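Local coordinates for protein amidase (Bacillus anthracis, PDB 5EWQ) that probably hydrolyses carboxylic amides to carboxylates and ammonia, as an amidase related to the A subunit of glutamyl-tRNA(Gln) amidotransferase, at residues A[317-322]-A[334-339]; A[192-197]-A[506-511]. One frame throughout, in Å; residues are numbered along the deposited sequence.

Interaction 1: residues A[317-322]-A[334-339]; sequences LLFSVD and KIRKDL
A beta-alpha-beta crossover brings L317, F319 and V321 against one side of the helix that follows them: strand 314-317 leads through a loop into helix 329-341, which returns the chain to the parallel neighbouring strand 345-347 at the edge of the large mixed sheet. The contact illustrates how such a connection is sealed without a single hydrogen bond between its two segments. All three residues direct their side chains at the helix, where I335, R336 and L339 receive them. With chi1 at 64°, CG of F319 is staggered between N and C, and the ring, already aimed at the helix by its CB, reaches it with its far corner: CZ lies 3.6 Å from I335 CG2. The isoleucine methyl approaches the ring at a slant. V449 and I451 of strand 447-451 also touch F319, while Y501 of helix 491-503 packs on I335. R336 plays a different part, lending its aliphatic stem to the apolar layer. L317 CD2 sits 3.6 Å from R336 CG, the leucine lying at about a right angle to the arginine chain. A bend at chi3 (-56°) then turns the arginine's end along the loop, where V321 covers one guanidinium face. Its CG2 stands 3.4 Å above the plane, nearer the rim than the centre, and is also 3.4 Å from R336 NE. This is van der Waals packing of a methyl on a charged, flat group. On another side of the helix, K334 NZ forms a salt bridge with D338 one turn on, 2.6 Å from OD2 on that oxygen's syn side. L339 meets the strand end more distantly, its CD1 being 4.5 Å from L317 CD1.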
# COMPACT_ATOMS: atom_id res chain seq x y z
N LEU A 317 -24.19 2.98 -0.53
CA LEU A 317 -23.43 3.98 0.22
C LEU A 317 -23.28 3.60 1.69
O LEU A 317 -24.23 3.16 2.33
CB LEU A 317 -24.10 5.36 0.10
CG LEU A 317 -23.74 6.23 -1.11
CD1 LEU A 317 -24.13 5.58 -2.42
CD2 LEU A 317 -24.40 7.59 -0.97
N LEU A 318 -22.08 3.79 2.22
CA LEU A 318 -21.80 3.51 3.62
C LEU A 318 -21.62 4.81 4.40
O LEU A 318 -21.11 4.81 5.52
CB LEU A 318 -20.56 2.63 3.77
CG LEU A 318 -20.62 1.28 3.05
CD1 LEU A 318 -19.39 0.45 3.36
CD2 LEU A 318 -21.89 0.54 3.43
N PHE A 319 -22.04 5.92 3.79
CA PHE A 319 -21.95 7.23 4.42
C PHE A 319 -23.19 8.06 4.13
O PHE A 319 -23.86 7.85 3.12
CB PHE A 319 -20.69 7.97 3.96
CG PHE A 319 -20.68 8.30 2.49
CD1 PHE A 319 -20.18 7.40 1.57
CD2 PHE A 319 -21.17 9.51 2.04
CE1 PHE A 319 -20.17 7.70 0.22
CE2 PHE A 319 -21.16 9.82 0.69
CZ PHE A 319 -20.66 8.91 -0.22
N SER A 320 -23.48 9.01 5.01
CA SER A 320 -24.61 9.91 4.82
C SER A 320 -24.13 11.36 4.75
O SER A 320 -23.41 11.83 5.63
CB SER A 320 -25.63 9.74 5.95
OG SER A 320 -25.02 9.88 7.22
N VAL A 321 -24.54 12.05 3.69
CA VAL A 321 -24.11 13.43 3.46
C VAL A 321 -24.66 14.38 4.51
O VAL A 321 -23.95 15.28 4.98
CB VAL A 321 -24.54 13.92 2.06
CG1 VAL A 321 -24.07 15.34 1.82
CG2 VAL A 321 -24.00 12.99 0.99
N ASP A 322 -25.91 14.18 4.90
CA ASP A 322 -26.58 15.05 5.85
C ASP A 322 -25.95 14.99 7.24
O ASP A 322 -25.85 16.01 7.93
CB ASP A 322 -28.07 14.70 5.94
N LYS A 334 -20.38 15.43 -3.63
CA LYS A 334 -19.85 15.28 -4.98
C LYS A 334 -19.66 13.81 -5.34
O LYS A 334 -19.73 13.43 -6.51
CB LYS A 334 -18.53 16.04 -5.13
CG LYS A 334 -18.02 16.12 -6.56
CD LYS A 334 -16.70 16.88 -6.64
CE LYS A 334 -16.22 16.99 -8.08
NZ LYS A 334 -16.04 15.65 -8.70
N ILE A 335 -19.42 12.99 -4.32
CA ILE A 335 -19.28 11.55 -4.52
C ILE A 335 -20.57 10.95 -5.06
O ILE A 335 -20.55 10.19 -6.02
CB ILE A 335 -18.89 10.83 -3.21
CG1 ILE A 335 -17.50 11.27 -2.75
CG2 ILE A 335 -18.92 9.32 -3.40
CD1 ILE A 335 -17.03 10.57 -1.49
N ARG A 336 -21.69 11.33 -4.45
CA ARG A 336 -23.00 10.87 -4.91
C ARG A 336 -23.28 11.34 -6.33
O ARG A 336 -23.76 10.58 -7.16
CB ARG A 336 -24.11 11.36 -3.98
CG ARG A 336 -24.03 10.83 -2.56
CD ARG A 336 -25.34 11.03 -1.82
NE ARG A 336 -25.76 12.43 -1.82
CZ ARG A 336 -26.84 12.88 -1.19
NH1 ARG A 336 -27.15 14.17 -1.24
NH2 ARG A 336 -27.61 12.04 -0.51
N LYS A 337 -22.97 12.61 -6.59
CA LYS A 337 -23.19 13.20 -7.91
C LYS A 337 -22.41 12.46 -8.99
O LYS A 337 -22.97 12.06 -10.00
CB LYS A 337 -22.81 14.68 -7.90
CG LYS A 337 -22.87 15.34 -9.27
CD LYS A 337 -22.48 16.81 -9.20
CE LYS A 337 -22.41 17.43 -10.59
NZ LYS A 337 -23.71 17.33 -11.31
N ASP A 338 -21.11 12.29 -8.76
CA ASP A 338 -20.24 11.62 -9.72
C ASP A 338 -20.66 10.18 -9.98
O ASP A 338 -20.52 9.67 -11.09
CB ASP A 338 -18.78 11.66 -9.24
CG ASP A 338 -18.21 13.07 -9.26
OD1 ASP A 338 -18.63 13.87 -10.11
OD2 ASP A 338 -17.33 13.36 -8.42
N LEU A 339 -21.18 9.52 -8.94
CA LEU A 339 -21.69 8.16 -9.09
C LEU A 339 -22.98 8.16 -9.91
O LEU A 339 -23.17 7.30 -10.77
CB LEU A 339 -21.94 7.53 -7.72
CG LEU A 339 -20.69 7.11 -6.92
CD1 LEU A 339 -21.09 6.53 -5.57
CD2 LEU A 339 -19.85 6.12 -7.71

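Interaction 2: residues A[192-197]-A[506-511]; sequences NPYGPI and KNRKPP
Y194 and P511 form the heart of this contact, where a tight turn meets the C-terminal tail. The polar part is one hydrogen bond: the phenol OH of Y194 donates to K509 O at 2.6 Å, with a C=O...donor angle of 152°, the hydroxyl lying 27° out of the K509 carbonyl plane and the carbonyl oxygen near the plane of the ring. R508 NH1 comes within 3.7 Å of the Y194 OH without bonding it; the guanidinium is held through NH2 by N47. The apolar part is a CH-pi contact, P511 CB lying 3.7 Å from the Y194 ring centroid and 10° off its normal; CG of Y194 lies opposite the carbonyl carbon, which sends the ring out over P511. P511 CB also meets P193 CB at 4.1 Å, so the one methylene touches both the ring and the proline of the turn. Locally, N192 OD1 accepts from Y194 N at 3.0 Å, an Asx turn within a type I beta turn closed by G195 N to N192 O. P193 rests on helix 206-213, while Y473 of strand 466-473 meets the Y194 ring and bonds K509 N, tying the tail after helix 491-503 to the large sheet.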
# COMPACT_ATOMS: atom_id res chain seq x y z
N ASN A 192 2.94 13.92 5.08
CA ASN A 192 1.95 13.96 4.01
C ASN A 192 2.27 15.08 3.03
O ASN A 192 2.31 16.25 3.41
CB ASN A 192 0.54 14.14 4.60
CG ASN A 192 -0.56 13.87 3.59
OD1 ASN A 192 -0.48 14.28 2.43
ND2 ASN A 192 -1.61 13.19 4.03
N PRO A 193 2.49 14.72 1.75
CA PRO A 193 2.89 15.66 0.70
C PRO A 193 1.87 16.77 0.45
O PRO A 193 2.22 17.78 -0.17
CB PRO A 193 3.01 14.76 -0.54
CG PRO A 193 2.21 13.54 -0.22
CD PRO A 193 2.37 13.34 1.25
N TYR A 194 0.64 16.60 0.92
CA TYR A 194 -0.39 17.61 0.74
C TYR A 194 -0.41 18.61 1.89
O TYR A 194 -1.16 19.59 1.86
CB TYR A 194 -1.77 16.95 0.59
CG TYR A 194 -1.97 16.29 -0.76
CD1 TYR A 194 -2.46 17.02 -1.84
CD2 TYR A 194 -1.67 14.95 -0.95
CE1 TYR A 194 -2.65 16.42 -3.07
CE2 TYR A 194 -1.86 14.35 -2.18
CZ TYR A 194 -2.34 15.09 -3.23
OH TYR A 194 -2.53 14.49 -4.46
N GLY A 195 0.41 18.36 2.90
CA GLY A 195 0.50 19.24 4.04
C GLY A 195 1.20 18.59 5.22
O GLY A 195 0.55 18.05 6.11
N PRO A 196 2.54 18.65 5.23
CA PRO A 196 3.37 18.07 6.29
C PRO A 196 2.97 18.57 7.68
O PRO A 196 2.59 19.73 7.81
CB PRO A 196 4.78 18.54 5.93
CG PRO A 196 4.73 18.76 4.46
CD PRO A 196 3.36 19.28 4.18
N ILE A 197 3.04 17.68 8.67
CA ILE A 197 2.64 17.98 10.05
C ILE A 197 1.14 18.30 10.17
O ILE A 197 0.45 17.75 11.03
CB ILE A 197 3.45 19.14 10.65
CG1 ILE A 197 4.95 18.84 10.57
CG2 ILE A 197 3.04 19.40 12.10
CD1 ILE A 197 5.37 17.61 11.33
N LYS A 506 -12.42 12.76 -11.64
CA LYS A 506 -11.08 13.34 -11.67
C LYS A 506 -10.84 14.29 -10.50
O LYS A 506 -10.67 15.50 -10.70
CB LYS A 506 -10.84 14.07 -12.99
CG LYS A 506 -10.82 13.17 -14.21
CD LYS A 506 -10.57 13.97 -15.48
CE LYS A 506 -10.50 13.07 -16.71
NZ LYS A 506 -10.28 13.86 -17.95
N ASN A 507 -10.82 13.75 -9.29
CA ASN A 507 -10.65 14.56 -8.09
C ASN A 507 -9.19 14.78 -7.72
O ASN A 507 -8.85 15.77 -7.06
CB ASN A 507 -11.38 13.92 -6.91
CG ASN A 507 -12.87 13.76 -7.16
OD1 ASN A 507 -13.63 14.72 -7.08
ND2 ASN A 507 -13.28 12.54 -7.47
N ARG A 508 -8.32 13.86 -8.14
CA ARG A 508 -6.93 13.89 -7.72
C ARG A 508 -6.16 15.06 -8.35
O ARG A 508 -6.12 15.21 -9.57
CB ARG A 508 -6.23 12.58 -8.08
CG ARG A 508 -4.96 12.34 -7.28
CD ARG A 508 -4.10 11.25 -7.90
NE ARG A 508 -3.06 11.81 -8.76
CZ ARG A 508 -1.85 12.16 -8.33
NH1 ARG A 508 -1.53 12.01 -7.05
NH2 ARG A 508 -0.96 12.67 -9.17
N LYS A 509 -5.56 15.87 -7.49
CA LYS A 509 -4.66 16.94 -7.93
C LYS A 509 -3.25 16.68 -7.41
O LYS A 509 -3.08 16.31 -6.25
CB LYS A 509 -5.16 18.31 -7.46
CG LYS A 509 -6.46 18.76 -8.08
CD LYS A 509 -6.82 20.17 -7.61
CE LYS A 509 -8.10 20.67 -8.25
NZ LYS A 509 -8.44 22.05 -7.81
N PRO A 510 -2.24 16.87 -8.27
CA PRO A 510 -0.84 16.72 -7.86
C PRO A 510 -0.47 17.67 -6.72
O PRO A 510 -0.79 18.86 -6.80
CB PRO A 510 -0.07 17.07 -9.14
CG PRO A 510 -1.02 16.80 -10.25
CD PRO A 510 -2.37 17.16 -9.71
N PRO A 511 0.19 17.14 -5.68
CA PRO A 511 0.53 17.93 -4.49
C PRO A 511 1.62 18.96 -4.75
O PRO A 511 2.56 18.69 -5.50
CB PRO A 511 1.01 16.87 -3.50
CG PRO A 511 1.53 15.77 -4.36
CD PRO A 511 0.64 15.75 -5.57

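Interaction 1 lies about 25 Å from the centre of the chain, farther out than interaction 2 at about 17 Å, yet it is the buried one, an almost wholly apolar seam within one local crossover; interaction 2 is a surface contact between segments 309 residues apart, joined by a hydrogen bond and a CH-pi contact. Helix 491-503 links them: its Y501 packs on 334-339, and the tail leaving it supplies 506-511. They also meet directly, K334 NZ probably donating to N507 OD1 at 3.1 Å, so the lysine paired with D338 also reaches the start of the tail.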